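Local coordinates for alkylhydroperoxidase AhpD core: uncharacterized peroxidase-related protein (Ralstonia eutropha, PDB 2PRR) that is uncharacterised but, as an AhpD-like member of the carboxymuconolactone decarboxylase family, probably acts as a peroxidase-related oxidoreductase, at residues P8-P13 and N177-R182; Q86-V91 and M181-E186; D22-R27 and E51-F56; F37-F42 and D185-M190. One frame throughout, in Å; residues are numbered along the deposited sequence.

Contact 1. Residues P8-P13 and N177-R182; sequences PISRYP and NTIGMR
Ile-9 and Arg-11 of the N-terminal arm bind the backbone where helix 156-179 runs out, two loop segments pairing through backbone bonds beside an ST turn in which Ser-10 OG accepts from Tyr-12 N at 2.9 Å. Two hydrogen bonds form the tight part. Arg-11 N reaches Ile-179 O at 2.6 Å, and Arg-182 N donates to Ile-9 O at 3.1 Å. Between them Gly-180, at positive phi, turns the chain out of the helix, and Met-181 CA adds a C-H...O contact to the same Ile-9 O. Beside this seam the buried Ile-179 sets its CG2 obliquely against the Tyr-12 ring, 3.8 Å from CD1. The guanidinium of Arg-11 leads off to Glu-143 and Asp-156 of the second subunit. Looser is the other end, where Pro-8 O meets CD of the extended Arg-182 chain at 3.5 Å; Arg-182 NH2 pairs with Asp-119 of the third subunit. There a water donates to Pro-8 O at 2.6 Å and accepts from Arg-182 NH1 at 3.3 Å.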
loop_
_atom_site.group_PDB
_atom_site.type_symbol
_atom_site.label_atom_id
_atom_site.label_comp_id
_atom_site.label_asym_id
_atom_site.label_seq_id
_atom_site.Cartn_x
_atom_site.Cartn_y
_atom_site.Cartn_z
ATOM N N PRO D 8 -33.632 -0.423 -0.384
ATOM C CA PRO D 8 -33.407 -0.329 1.060
ATOM C C PRO D 8 -32.384 0.769 1.379
ATOM O O PRO D 8 -31.496 1.025 0.559
ATOM C CB PRO D 8 -32.883 -1.717 1.440
ATOM C CG PRO D 8 -32.484 -2.367 0.180
ATOM C CD PRO D 8 -33.217 -1.721 -0.939
ATOM N N ILE D 9 -32.545 1.455 2.517
ATOM C CA ILE D 9 -31.617 2.530 2.905
ATOM C C ILE D 9 -30.580 2.093 3.948
ATOM O O ILE D 9 -29.633 2.823 4.224
ATOM C CB ILE D 9 -32.358 3.791 3.364
ATOM C CG1 ILE D 9 -33.174 3.558 4.641
ATOM C CG2 ILE D 9 -33.300 4.257 2.283
ATOM C CD1 ILE D 9 -33.915 4.804 5.159
ATOM N N SER D 10 -30.752 0.900 4.510
ATOM C CA SER D 10 -29.855 0.361 5.525
ATOM C C SER D 10 -29.977 -1.140 5.489
ATOM O O SER D 10 -30.975 -1.637 5.003
ATOM C CB SER D 10 -30.315 0.864 6.885
ATOM O OG SER D 10 -29.568 0.303 7.944
ATOM N N ARG D 11 -28.964 -1.880 5.951
ATOM C CA ARG D 11 -29.110 -3.338 6.099
ATOM C C ARG D 11 -29.802 -3.613 7.446
ATOM O O ARG D 11 -30.177 -4.735 7.722
ATOM C CB ARG D 11 -27.788 -4.091 6.044
ATOM C CG ARG D 11 -26.944 -3.869 7.216
ATOM C CD ARG D 11 -25.732 -4.747 7.271
ATOM N NE ARG D 11 -25.994 -6.184 7.198
ATOM C CZ ARG D 11 -26.591 -6.910 8.147
ATOM N NH1 ARG D 11 -27.079 -6.369 9.266
ATOM N NH2 ARG D 11 -26.741 -8.208 7.947
ATOM N N TYR D 12 -29.935 -2.569 8.278
ATOM C CA TYR D 12 -30.561 -2.617 9.612
ATOM C C TYR D 12 -31.949 -2.053 9.577
ATOM O O TYR D 12 -32.260 -1.288 8.679
ATOM C CB TYR D 12 -29.735 -1.803 10.640
ATOM C CG TYR D 12 -28.494 -2.526 11.053
ATOM C CD1 TYR D 12 -27.335 -2.431 10.304
ATOM C CD2 TYR D 12 -28.500 -3.355 12.158
ATOM C CE1 TYR D 12 -26.194 -3.127 10.660
ATOM C CE2 TYR D 12 -27.359 -4.057 12.529
ATOM C CZ TYR D 12 -26.211 -3.933 11.780
ATOM O OH TYR D 12 -25.079 -4.639 12.144
ATOM N N PRO D 13 -32.781 -2.404 10.581
ATOM C CA PRO D 13 -34.136 -1.865 10.647
ATOM C C PRO D 13 -34.196 -0.344 10.711
ATOM O O PRO D 13 -33.329 0.287 11.287
ATOM C CB PRO D 13 -34.699 -2.470 11.944
ATOM C CG PRO D 13 -33.855 -3.688 12.214
ATOM C CD PRO D 13 -32.507 -3.342 11.692
ATOM N N ASN D 177 -20.868 3.123 5.716
ATOM C CA ASN D 177 -20.423 2.007 4.931
ATOM C C ASN D 177 -20.800 0.716 5.574
ATOM O O ASN D 177 -21.130 -0.209 4.883
ATOM C CB ASN D 177 -18.903 2.052 4.735
ATOM C CG ASN D 177 -18.466 3.039 3.679
ATOM O OD1 ASN D 177 -19.175 3.285 2.733
ATOM N ND2 ASN D 177 -17.257 3.531 3.792
ATOM N N THR D 178 -20.736 0.617 6.892
ATOM C CA THR D 178 -21.055 -0.651 7.549
ATOM C C THR D 178 -22.529 -1.041 7.404
ATOM O O THR D 178 -22.834 -2.212 7.162
ATOM C CB THR D 178 -20.663 -0.650 9.032
ATOM O OG1 THR D 178 -19.249 -0.442 9.171
ATOM C CG2 THR D 178 -21.020 -1.971 9.660
ATOM N N ILE D 179 -23.431 -0.070 7.540
ATOM C CA ILE D 179 -24.867 -0.348 7.487
ATOM C C ILE D 179 -25.497 -0.272 6.069
ATOM O O ILE D 179 -26.672 -0.613 5.885
ATOM C CB ILE D 179 -25.674 0.573 8.494
ATOM C CG1 ILE D 179 -25.773 2.012 8.026
ATOM C CG2 ILE D 179 -25.063 0.559 9.902
ATOM C CD1 ILE D 179 -26.818 2.805 8.843
ATOM N N GLY D 180 -24.721 0.171 5.082
ATOM C CA GLY D 180 -25.196 0.312 3.721
ATOM C C GLY D 180 -26.070 1.529 3.607
ATOM O O GLY D 180 -27.109 1.517 2.907
HETATM N N MSE D 181 -25.659 2.600 4.273
HETATM C CA MSE D 181 -26.476 3.804 4.297
HETATM C C MSE D 181 -26.583 4.344 2.870
HETATM O O MSE D 181 -25.570 4.518 2.185
HETATM C CB MSE D 181 -25.900 4.814 5.263
HETATM C CG MSE D 181 -26.918 5.909 5.651
HETATM SE SE MSE D 181 -25.964 7.210 6.472
HETATM C CE MSE D 181 -25.693 6.281 8.034
ATOM N N ARG D 182 -27.822 4.563 2.416
ATOM C CA ARG D 182 -28.107 4.957 1.038
ATOM C C ARG D 182 -28.429 6.439 0.868
ATOM O O ARG D 182 -29.376 6.957 1.493
ATOM C CB ARG D 182 -29.272 4.128 0.484
ATOM C CG ARG D 182 -29.490 4.307 -1.014
ATOM C CD ARG D 182 -30.831 3.758 -1.523
ATOM N NE ARG D 182 -31.044 4.164 -2.919
ATOM C CZ ARG D 182 -30.580 3.506 -3.986
ATOM N NH1 ARG D 182 -29.924 2.363 -3.875
ATOM N NH2 ARG D 182 -30.803 3.992 -5.194
HETATM O O HOH W 1 -29.834 0.287 -1.314
#

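Contact 2. Residues Q86-V91 and M181-E186; sequences QCLYCV and MRPNDE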
loop_
_atom_site.group_PDB
_atom_site.type_symbol
_atom_site.label_atom_id
_atom_site.label_comp_id
_atom_site.label_asym_id
_atom_site.label_seq_id
_atom_site.Cartn_x
_atom_site.Cartn_y
_atom_site.Cartn_z
ATOM N N GLN D 86 -14.128 6.039 0.330
ATOM C CA GLN D 86 -15.112 5.508 -0.578
ATOM C C GLN D 86 -16.452 5.356 0.083
ATOM O O GLN D 86 -17.074 4.305 -0.008
ATOM C CB GLN D 86 -14.659 4.175 -1.162
ATOM C CG GLN D 86 -13.339 4.315 -1.857
ATOM C CD GLN D 86 -13.006 3.123 -2.650
ATOM O OE1 GLN D 86 -12.069 2.426 -2.314
ATOM N NE2 GLN D 86 -13.798 2.843 -3.696
ATOM N N CYS D 87 -16.884 6.423 0.752
ATOM C CA CYS D 87 -18.181 6.435 1.378
ATOM C C CYS D 87 -19.178 7.028 0.406
ATOM O O CYS D 87 -19.200 8.249 0.157
ATOM C CB CYS D 87 -18.184 7.243 2.662
ATOM S SG CYS D 87 -19.831 7.308 3.455
ATOM N N LEU D 88 -20.034 6.159 -0.110
ATOM C CA LEU D 88 -21.040 6.550 -1.056
ATOM C C LEU D 88 -22.053 7.558 -0.475
ATOM O O LEU D 88 -22.292 8.590 -1.092
ATOM C CB LEU D 88 -21.692 5.287 -1.600
ATOM C CG LEU D 88 -22.896 5.360 -2.536
ATOM C CD1 LEU D 88 -22.717 6.345 -3.705
ATOM C CD2 LEU D 88 -23.153 3.935 -3.034
ATOM N N TYR D 89 -22.638 7.288 0.696
ATOM C CA TYR D 89 -23.634 8.251 1.280
ATOM C C TYR D 89 -23.028 9.639 1.435
ATOM O O TYR D 89 -23.571 10.620 0.942
ATOM C CB TYR D 89 -24.246 7.800 2.644
ATOM C CG TYR D 89 -25.221 8.867 3.246
ATOM C CD1 TYR D 89 -24.755 9.937 4.006
ATOM C CD2 TYR D 89 -26.577 8.798 3.014
ATOM C CE1 TYR D 89 -25.641 10.947 4.520
ATOM C CE2 TYR D 89 -27.485 9.805 3.548
ATOM C CZ TYR D 89 -26.981 10.858 4.285
ATOM O OH TYR D 89 -27.841 11.827 4.806
ATOM N N CYS D 90 -21.884 9.715 2.102
ATOM C CA CYS D 90 -21.262 10.996 2.419
ATOM C C CYS D 90 -20.761 11.817 1.254
ATOM O O CYS D 90 -20.920 13.041 1.226
ATOM C CB CYS D 90 -20.126 10.784 3.426
ATOM S SG CYS D 90 -20.754 10.219 5.009
ATOM N N VAL D 91 -20.088 11.157 0.327
ATOM C CA VAL D 91 -19.610 11.824 -0.856
ATOM C C VAL D 91 -20.776 12.484 -1.607
ATOM O O VAL D 91 -20.687 13.636 -2.030
ATOM C CB VAL D 91 -18.945 10.800 -1.793
ATOM C CG1 VAL D 91 -18.829 11.339 -3.164
ATOM C CG2 VAL D 91 -17.581 10.388 -1.282
HETATM N N MSE D 181 -25.659 2.600 4.273
HETATM C CA MSE D 181 -26.476 3.804 4.297
HETATM C C MSE D 181 -26.583 4.344 2.870
HETATM O O MSE D 181 -25.570 4.518 2.185
HETATM C CB MSE D 181 -25.900 4.814 5.263
HETATM C CG MSE D 181 -26.918 5.909 5.651
HETATM SE SE MSE D 181 -25.964 7.210 6.472
HETATM C CE MSE D 181 -25.693 6.281 8.034
ATOM N N ARG D 182 -27.822 4.563 2.416
ATOM C CA ARG D 182 -28.107 4.957 1.038
ATOM C C ARG D 182 -28.429 6.439 0.868
ATOM O O ARG D 182 -29.376 6.957 1.493
ATOM C CB ARG D 182 -29.272 4.128 0.484
ATOM C CG ARG D 182 -29.490 4.307 -1.014
ATOM C CD ARG D 182 -30.831 3.758 -1.523
ATOM N NE ARG D 182 -31.044 4.164 -2.919
ATOM C CZ ARG D 182 -30.580 3.506 -3.986
ATOM N NH1 ARG D 182 -29.924 2.363 -3.875
ATOM N NH2 ARG D 182 -30.803 3.992 -5.194
ATOM N N PRO D 183 -27.662 7.116 -0.009
ATOM C CA PRO D 183 -27.932 8.518 -0.263
ATOM C C PRO D 183 -29.280 8.720 -0.963
ATOM O O PRO D 183 -29.658 7.947 -1.852
ATOM C CB PRO D 183 -26.770 8.968 -1.147
ATOM C CG PRO D 183 -26.088 7.688 -1.641
ATOM C CD PRO D 183 -26.510 6.585 -0.784
ATOM N N ASN D 184 -29.992 9.757 -0.543
ATOM C CA ASN D 184 -31.283 10.083 -1.111
ATOM C C ASN D 184 -31.132 10.532 -2.557
ATOM O O ASN D 184 -30.097 11.060 -2.946
ATOM C CB ASN D 184 -31.979 11.195 -0.306
ATOM C CG ASN D 184 -32.032 10.908 1.163
ATOM O OD1 ASN D 184 -31.003 10.936 1.863
ATOM N ND2 ASN D 184 -33.228 10.673 1.666
ATOM N N ASP D 185 -32.182 10.315 -3.345
ATOM C CA ASP D 185 -32.189 10.652 -4.764
ATOM C C ASP D 185 -31.983 12.130 -5.004
ATOM O O ASP D 185 -31.370 12.525 -5.982
ATOM C CB ASP D 185 -33.533 10.244 -5.407
ATOM C CG ASP D 185 -33.696 8.730 -5.582
ATOM O OD1 ASP D 185 -32.798 7.944 -5.198
ATOM O OD2 ASP D 185 -34.756 8.337 -6.117
ATOM N N GLU D 186 -32.509 12.938 -4.104
ATOM C CA GLU D 186 -32.466 14.377 -4.238
ATOM C C GLU D 186 -31.050 14.937 -4.208
ATOM O O GLU D 186 -30.775 15.943 -4.861
ATOM C CB GLU D 186 -33.275 15.057 -3.134
ATOM C CG GLU D 186 -34.774 14.772 -3.134
ATOM C CD GLU D 186 -35.140 13.435 -2.526
ATOM O OE1 GLU D 186 -34.248 12.574 -2.313
ATOM O OE2 GLU D 186 -36.335 13.243 -2.269
#
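Tyr-89 meets the chain at Met-181 and Pro-183 without a single direct hydrogen bond between the two segments. The Met-aromatic contact comes first: the selenium of Met-181, a selenomethionine, sits over one face of the Tyr-89 ring, 3.8 Å from its centroid and 15° off the normal. Around the ring's edge runs the backbone, with Arg-182 O 3.7 Å from Tyr-89 CD2. Apolar packing follows, as Pro-183 lays its ring across the first turn of helix 88-102, CG at 4.1 Å from Leu-88 CG, the two side chains roughly perpendicular. Polar capping stays within 86-91: Cys-87 is the N-cap, its SG accepting from Cys-90 N at 3.4 Å. These two form a Cys-x-x-Cys motif, as in AhpD, and are probably the redox pair here. The contact is buried, joining the link between helices 156-179 and 185-189 to the start of helix 88-102; helix 40-45 packs on Met-181 through Val-41 and Thr-44, while helix 156-179 lies against Cys-87 and Cys-90.

Contact 3. Residues D22-R27 and E51-F56; sequences DDIRQR and EFRAFF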
loop_
_atom_site.group_PDB
_atom_site.type_symbol
_atom_site.label_atom_id
_atom_site.label_comp_id
_atom_site.label_asym_id
_atom_site.label_seq_id
_atom_site.Cartn_x
_atom_site.Cartn_y
_atom_site.Cartn_z
ATOM N N ASP D 22 -39.578 12.022 21.192
ATOM C CA ASP D 22 -40.018 13.310 20.643
ATOM C C ASP D 22 -38.878 14.254 20.253
ATOM O O ASP D 22 -39.035 15.046 19.317
ATOM C CB ASP D 22 -40.967 14.016 21.634
ATOM C CG ASP D 22 -42.173 13.152 22.020
ATOM O OD1 ASP D 22 -42.651 12.365 21.160
ATOM O OD2 ASP D 22 -42.634 13.265 23.183
ATOM N N ASP D 23 -37.761 14.194 20.990
ATOM C CA ASP D 23 -36.581 15.041 20.690
ATOM C C ASP D 23 -35.987 14.699 19.315
ATOM O O ASP D 23 -35.681 15.596 18.522
ATOM C CB ASP D 23 -35.506 14.999 21.805
ATOM C CG ASP D 23 -34.971 13.592 22.105
ATOM O OD1 ASP D 23 -35.690 12.599 21.897
ATOM O OD2 ASP D 23 -33.820 13.488 22.595
ATOM N N ILE D 24 -35.866 13.395 19.059
ATOM C CA ILE D 24 -35.403 12.840 17.790
ATOM C C ILE D 24 -36.439 13.148 16.715
ATOM O O ILE D 24 -36.086 13.661 15.654
ATOM C CB ILE D 24 -35.197 11.305 17.895
ATOM C CG1 ILE D 24 -34.011 11.017 18.829
ATOM C CG2 ILE D 24 -35.021 10.682 16.506
ATOM C CD1 ILE D 24 -33.782 9.562 19.089
ATOM N N ARG D 25 -37.713 12.842 16.981
ATOM C CA ARG D 25 -38.775 13.164 16.024
ATOM C C ARG D 25 -38.755 14.641 15.614
ATOM O O ARG D 25 -38.985 14.962 14.444
ATOM C CB ARG D 25 -40.154 12.855 16.589
ATOM C CG ARG D 25 -40.492 11.388 16.807
ATOM C CD ARG D 25 -41.995 11.171 17.123
ATOM N NE ARG D 25 -42.850 11.602 16.000
ATOM C CZ ARG D 25 -43.397 12.817 15.836
ATOM N NH1 ARG D 25 -43.242 13.801 16.730
ATOM N NH2 ARG D 25 -44.119 13.053 14.744
ATOM N N GLN D 26 -38.481 15.532 16.571
ATOM C CA GLN D 26 -38.468 16.984 16.310
ATOM C C GLN D 26 -37.262 17.406 15.448
ATOM O O GLN D 26 -37.376 18.301 14.610
ATOM C CB GLN D 26 -38.535 17.783 17.638
ATOM C CG GLN D 26 -38.541 19.323 17.495
ATOM N N ARG D 27 -36.112 16.768 15.648
ATOM C CA ARG D 27 -34.933 17.078 14.841
ATOM C C ARG D 27 -35.185 16.637 13.397
ATOM O O ARG D 27 -34.846 17.362 12.455
ATOM C CB ARG D 27 -33.691 16.400 15.398
ATOM C CG ARG D 27 -32.440 16.656 14.570
ATOM C CD ARG D 27 -31.310 15.783 15.034
ATOM N NE ARG D 27 -30.648 16.297 16.221
ATOM C CZ ARG D 27 -29.673 17.202 16.204
ATOM N NH1 ARG D 27 -29.256 17.756 15.064
ATOM N NH2 ARG D 27 -29.117 17.563 17.352
ATOM N N GLU D 51 -27.108 6.969 20.157
ATOM C CA GLU D 51 -25.975 7.238 19.257
ATOM C C GLU D 51 -26.398 8.371 18.315
ATOM O O GLU D 51 -25.639 9.275 17.994
ATOM C CB GLU D 51 -25.594 5.957 18.523
ATOM C CG GLU D 51 -25.374 4.803 19.478
ATOM C CD GLU D 51 -25.060 3.494 18.797
ATOM O OE1 GLU D 51 -24.518 3.513 17.673
ATOM O OE2 GLU D 51 -25.373 2.441 19.401
ATOM N N PHE D 52 -27.637 8.315 17.882
ATOM C CA PHE D 52 -28.236 9.385 17.102
ATOM C C PHE D 52 -28.047 10.735 17.809
ATOM O O PHE D 52 -27.602 11.707 17.204
ATOM C CB PHE D 52 -29.739 9.082 16.956
ATOM C CG PHE D 52 -30.511 10.126 16.239
ATOM C CD1 PHE D 52 -30.911 11.281 16.890
ATOM C CD2 PHE D 52 -30.895 9.940 14.932
ATOM C CE1 PHE D 52 -31.625 12.234 16.247
ATOM C CE2 PHE D 52 -31.621 10.906 14.286
ATOM C CZ PHE D 52 -31.988 12.061 14.956
ATOM N N ARG D 53 -28.380 10.799 19.092
ATOM C CA ARG D 53 -28.277 12.074 19.815
ATOM C C ARG D 53 -26.833 12.546 19.896
ATOM O O ARG D 53 -26.538 13.732 19.705
ATOM C CB ARG D 53 -28.895 11.981 21.220
ATOM C CG ARG D 53 -30.415 11.775 21.230
ATOM C CD ARG D 53 -30.990 11.754 22.639
ATOM N NE ARG D 53 -32.397 11.302 22.676
ATOM C CZ ARG D 53 -32.811 10.094 23.066
ATOM N NH1 ARG D 53 -31.955 9.135 23.435
ATOM N NH2 ARG D 53 -34.108 9.829 23.051
ATOM N N ALA D 54 -25.932 11.611 20.173
ATOM C CA ALA D 54 -24.521 11.937 20.315
ATOM C C ALA D 54 -23.868 12.298 18.968
ATOM O O ALA D 54 -22.939 13.117 18.910
ATOM C CB ALA D 54 -23.788 10.776 20.989
ATOM N N PHE D 55 -24.338 11.676 17.895
ATOM C CA PHE D 55 -23.827 11.933 16.549
ATOM C C PHE D 55 -24.189 13.350 16.137
ATOM O O PHE D 55 -23.320 14.154 15.793
ATOM C CB PHE D 55 -24.449 10.920 15.561
ATOM C CG PHE D 55 -23.926 11.007 14.139
ATOM C CD1 PHE D 55 -24.508 11.853 13.215
ATOM C CD2 PHE D 55 -22.869 10.200 13.725
ATOM C CE1 PHE D 55 -24.041 11.923 11.929
ATOM C CE2 PHE D 55 -22.403 10.256 12.441
ATOM C CZ PHE D 55 -22.982 11.112 11.538
ATOM N N PHE D 56 -25.474 13.662 16.173
ATOM C CA PHE D 56 -25.894 14.976 15.717
ATOM C C PHE D 56 -25.401 16.110 16.575
ATOM O O PHE D 56 -25.095 17.172 16.074
ATOM C CB PHE D 56 -27.386 15.012 15.424
ATOM C CG PHE D 56 -27.738 14.225 14.212
ATOM C CD1 PHE D 56 -27.468 14.734 12.952
ATOM C CD2 PHE D 56 -28.253 12.951 14.313
ATOM C CE1 PHE D 56 -27.732 13.994 11.841
ATOM C CE2 PHE D 56 -28.528 12.214 13.195
ATOM C CZ PHE D 56 -28.269 12.735 11.962
HETATM O O HOH W 2 -28.477 15.377 19.707
#
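Ile-24 and Phe-52 make the apolar centre where helices 22-35 and 49-63 pack, their local axes 11.0 Å apart and crossing at 47°. Ile-24 CG2 lies over one face of the Phe-52 ring, a CH-pi contact 3.9 Å from the centroid, while Ile-24 CG1 touches Phe-52 CD1 at 3.7 Å. Phe-56 CD2 covers the opposite face, fixing the ring between two neighbours. On one flank is a salt bridge: Asp-23 OD2 accepts from Arg-53 NE at 2.6 Å through its syn lone pair, and OD1 receives a weak bond from NH2. The carboxylate and guanidinium planes differ by 23°. Ile-24 CD1 sits over one face of that guanidinium, whose NH1 pairs with Asp-50. On the other flank Arg-27 bends at chi3 (-80°), its CD against Phe-52; Phe-56 CB sits over the centre of one guanidinium face, 3.3 Å from Arg-27 CZ, and Asp-60 holds NH1. Each guanidinium packs a face on an apolar group while its N-H groups meet acids, which would probably offset its charge.

Contact 4. Residues F37-F42 and D185-M190; sequences FVPNVF and DEFFLM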
loop_
_atom_site.group_PDB
_atom_site.type_symbol
_atom_site.label_atom_id
_atom_site.label_comp_id
_atom_site.label_asym_id
_atom_site.label_seq_id
_atom_site.Cartn_x
_atom_site.Cartn_y
_atom_site.Cartn_z
ATOM N N PHE D 37 -37.408 16.627 2.498
ATOM C CA PHE D 37 -37.207 15.204 2.610
ATOM C C PHE D 37 -36.281 15.000 3.779
ATOM O O PHE D 37 -35.578 15.921 4.194
ATOM C CB PHE D 37 -36.591 14.620 1.315
ATOM C CG PHE D 37 -35.148 15.007 1.084
ATOM C CD1 PHE D 37 -34.822 16.259 0.586
ATOM C CD2 PHE D 37 -34.120 14.113 1.347
ATOM C CE1 PHE D 37 -33.500 16.621 0.371
ATOM C CE2 PHE D 37 -32.804 14.471 1.128
ATOM C CZ PHE D 37 -32.495 15.727 0.640
ATOM N N VAL D 38 -36.274 13.788 4.307
ATOM C CA VAL D 38 -35.420 13.481 5.423
ATOM C C VAL D 38 -34.210 12.728 4.919
ATOM O O VAL D 38 -34.348 11.596 4.446
ATOM C CB VAL D 38 -36.127 12.627 6.497
ATOM C CG1 VAL D 38 -35.127 12.291 7.643
ATOM C CG2 VAL D 38 -37.365 13.370 7.050
ATOM N N PRO D 39 -33.030 13.364 4.986
ATOM C CA PRO D 39 -31.806 12.660 4.640
ATOM C C PRO D 39 -31.775 11.346 5.385
ATOM O O PRO D 39 -32.143 11.278 6.548
ATOM C CB PRO D 39 -30.721 13.589 5.141
ATOM C CG PRO D 39 -31.333 14.940 4.987
ATOM C CD PRO D 39 -32.768 14.769 5.323
ATOM N N ASN D 40 -31.321 10.299 4.720
ATOM C CA ASN D 40 -31.373 8.965 5.305
ATOM C C ASN D 40 -30.500 8.731 6.525
ATOM O O ASN D 40 -30.755 7.805 7.282
ATOM C CB ASN D 40 -31.170 7.903 4.211
ATOM C CG ASN D 40 -32.329 7.880 3.207
ATOM O OD1 ASN D 40 -33.473 8.282 3.528
ATOM N ND2 ASN D 40 -32.040 7.437 1.983
ATOM N N VAL D 41 -29.515 9.584 6.759
ATOM C CA VAL D 41 -28.629 9.420 7.922
ATOM C C VAL D 41 -29.469 9.526 9.219
ATOM O O VAL D 41 -29.204 8.808 10.185
ATOM C CB VAL D 41 -27.455 10.477 7.919
ATOM C CG1 VAL D 41 -27.995 11.923 8.060
ATOM C CG2 VAL D 41 -26.389 10.183 9.012
ATOM N N PHE D 42 -30.478 10.409 9.236
ATOM C CA PHE D 42 -31.317 10.573 10.427
ATOM C C PHE D 42 -32.165 9.335 10.714
ATOM O O PHE D 42 -32.274 8.898 11.848
ATOM C CB PHE D 42 -32.280 11.774 10.291
ATOM C CG PHE D 42 -31.598 13.114 10.219
ATOM C CD1 PHE D 42 -31.259 13.800 11.370
ATOM C CD2 PHE D 42 -31.315 13.705 8.986
ATOM C CE1 PHE D 42 -30.629 15.056 11.291
ATOM C CE2 PHE D 42 -30.678 14.949 8.907
ATOM C CZ PHE D 42 -30.340 15.616 10.060
ATOM N N ASP D 185 -32.182 10.315 -3.345
ATOM C CA ASP D 185 -32.189 10.652 -4.764
ATOM C C ASP D 185 -31.983 12.130 -5.004
ATOM O O ASP D 185 -31.370 12.525 -5.982
ATOM C CB ASP D 185 -33.533 10.244 -5.407
ATOM C CG ASP D 185 -33.696 8.730 -5.582
ATOM O OD1 ASP D 185 -32.798 7.944 -5.198
ATOM O OD2 ASP D 185 -34.756 8.337 -6.117
ATOM N N GLU D 186 -32.509 12.938 -4.104
ATOM C CA GLU D 186 -32.466 14.377 -4.238
ATOM C C GLU D 186 -31.050 14.937 -4.208
ATOM O O GLU D 186 -30.775 15.943 -4.861
ATOM C CB GLU D 186 -33.275 15.057 -3.134
ATOM C CG GLU D 186 -34.774 14.772 -3.134
ATOM C CD GLU D 186 -35.140 13.435 -2.526
ATOM O OE1 GLU D 186 -34.248 12.574 -2.313
ATOM O OE2 GLU D 186 -36.335 13.243 -2.269
ATOM N N PHE D 187 -30.160 14.313 -3.447
ATOM C CA PHE D 187 -28.780 14.796 -3.369
ATOM C C PHE D 187 -28.019 14.746 -4.694
ATOM O O PHE D 187 -27.228 15.651 -4.969
ATOM C CB PHE D 187 -27.966 14.014 -2.328
ATOM C CG PHE D 187 -28.381 14.263 -0.904
ATOM C CD1 PHE D 187 -28.437 15.561 -0.397
ATOM C CD2 PHE D 187 -28.617 13.201 -0.044
ATOM C CE1 PHE D 187 -28.781 15.795 0.905
ATOM C CE2 PHE D 187 -28.966 13.429 1.268
ATOM C CZ PHE D 187 -29.059 14.740 1.743
ATOM N N PHE D 188 -28.252 13.692 -5.489
ATOM C CA PHE D 188 -27.532 13.455 -6.757
ATOM C C PHE D 188 -27.674 14.616 -7.747
ATOM O O PHE D 188 -26.731 14.968 -8.428
ATOM C CB PHE D 188 -27.994 12.150 -7.425
ATOM C CG PHE D 188 -27.508 10.860 -6.755
ATOM C CD1 PHE D 188 -28.148 10.343 -5.662
ATOM C CD2 PHE D 188 -26.479 10.113 -7.315
ATOM C CE1 PHE D 188 -27.746 9.137 -5.079
ATOM C CE2 PHE D 188 -26.053 8.894 -6.742
ATOM C CZ PHE D 188 -26.673 8.406 -5.635
ATOM N N LEU D 189 -28.846 15.233 -7.786
ATOM C CA LEU D 189 -29.134 16.328 -8.717
ATOM C C LEU D 189 -29.053 17.752 -8.117
ATOM O O LEU D 189 -28.889 18.730 -8.842
ATOM C CB LEU D 189 -30.531 16.077 -9.307
ATOM C CG LEU D 189 -31.080 16.976 -10.410
ATOM C CD1 LEU D 189 -30.084 17.244 -11.550
ATOM C CD2 LEU D 189 -32.348 16.316 -10.948
HETATM N N MSE D 190 -29.172 17.847 -6.802
HETATM C CA MSE D 190 -29.155 19.114 -6.069
HETATM C C MSE D 190 -27.858 19.914 -6.189
HETATM O O MSE D 190 -26.775 19.387 -5.944
HETATM C CB MSE D 190 -29.417 18.788 -4.606
HETATM C CG MSE D 190 -29.401 19.924 -3.632
HETATM SE SE MSE D 190 -29.715 19.174 -1.880
HETATM C CE MSE D 190 -31.446 18.371 -2.157
#
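Phe-37 faces Glu-186 and Phe-187 across two backbones that stay well apart, CA atoms 8.4 Å from each other at Phe-37 and Glu-186, so that side chains alone bridge them. The Phe-37 ring is central. With CG set between the backbone N and the carbonyl carbon (chi1 71°), it leans toward the short helix 185-189 and pushes its CZ edge over the face of Phe-187. This is a T-shaped pair, with centroids 5.2 Å apart and planes at 73°. Glu-186 covers one face of Phe-37: its CB makes a CH-pi contact 4.0 Å from the centroid, and a bend at chi2 (79°) folds the chain back so that the carboxylate lies stacked and nearly parallel with the ring, CD 3.9 Å from Phe-37 CG. Further along, the CE methyl of Met-190, a selenomethionine, approaches Phe-37 CE1 obliquely at 3.7 Å. Pro-39 meets the edge of the Phe-187 ring, its CB 4.0 Å from CZ. Phe-187 also packs on Ala-93 and Ala-96 of helix 88-102, while Pro-39 rests on Val-31 of helix 22-35 and on Tyr-89. What results is a T-shaped aromatic pair within an all-helical fold, joining the short, weakly bonded helix 185-189 to the loop before helix 40-45.

How the contacts relate
Contacts 1, 2 and 4 form one continuous region: contacts 1 and 2 share Met-181 and Arg-182, contacts 2 and 4 share Asp-185 and Glu-186, their centres 8 Å apart. Asn-40 ties them together, its ND2 2.8 Å from Arg-182 O and its N 2.9 Å from Asn-184 OD1, both probable hydrogen bonds. Contact 3 stands off, about 18 Å between centres from contacts 1 and 4, yet reaches contact 4 through Phe-42, whose ring stacks on Phe-56. Contact 2 holds the Cys-87/Cys-90 pair, the redox centre in AhpD relatives, and so the probable active site. Bound PEG, probably from the crystallisation liquor, lies about 4 Å from Gly-180, and PEG is also found about 4 Å from the Tyr-89 and Phe-56 side chains.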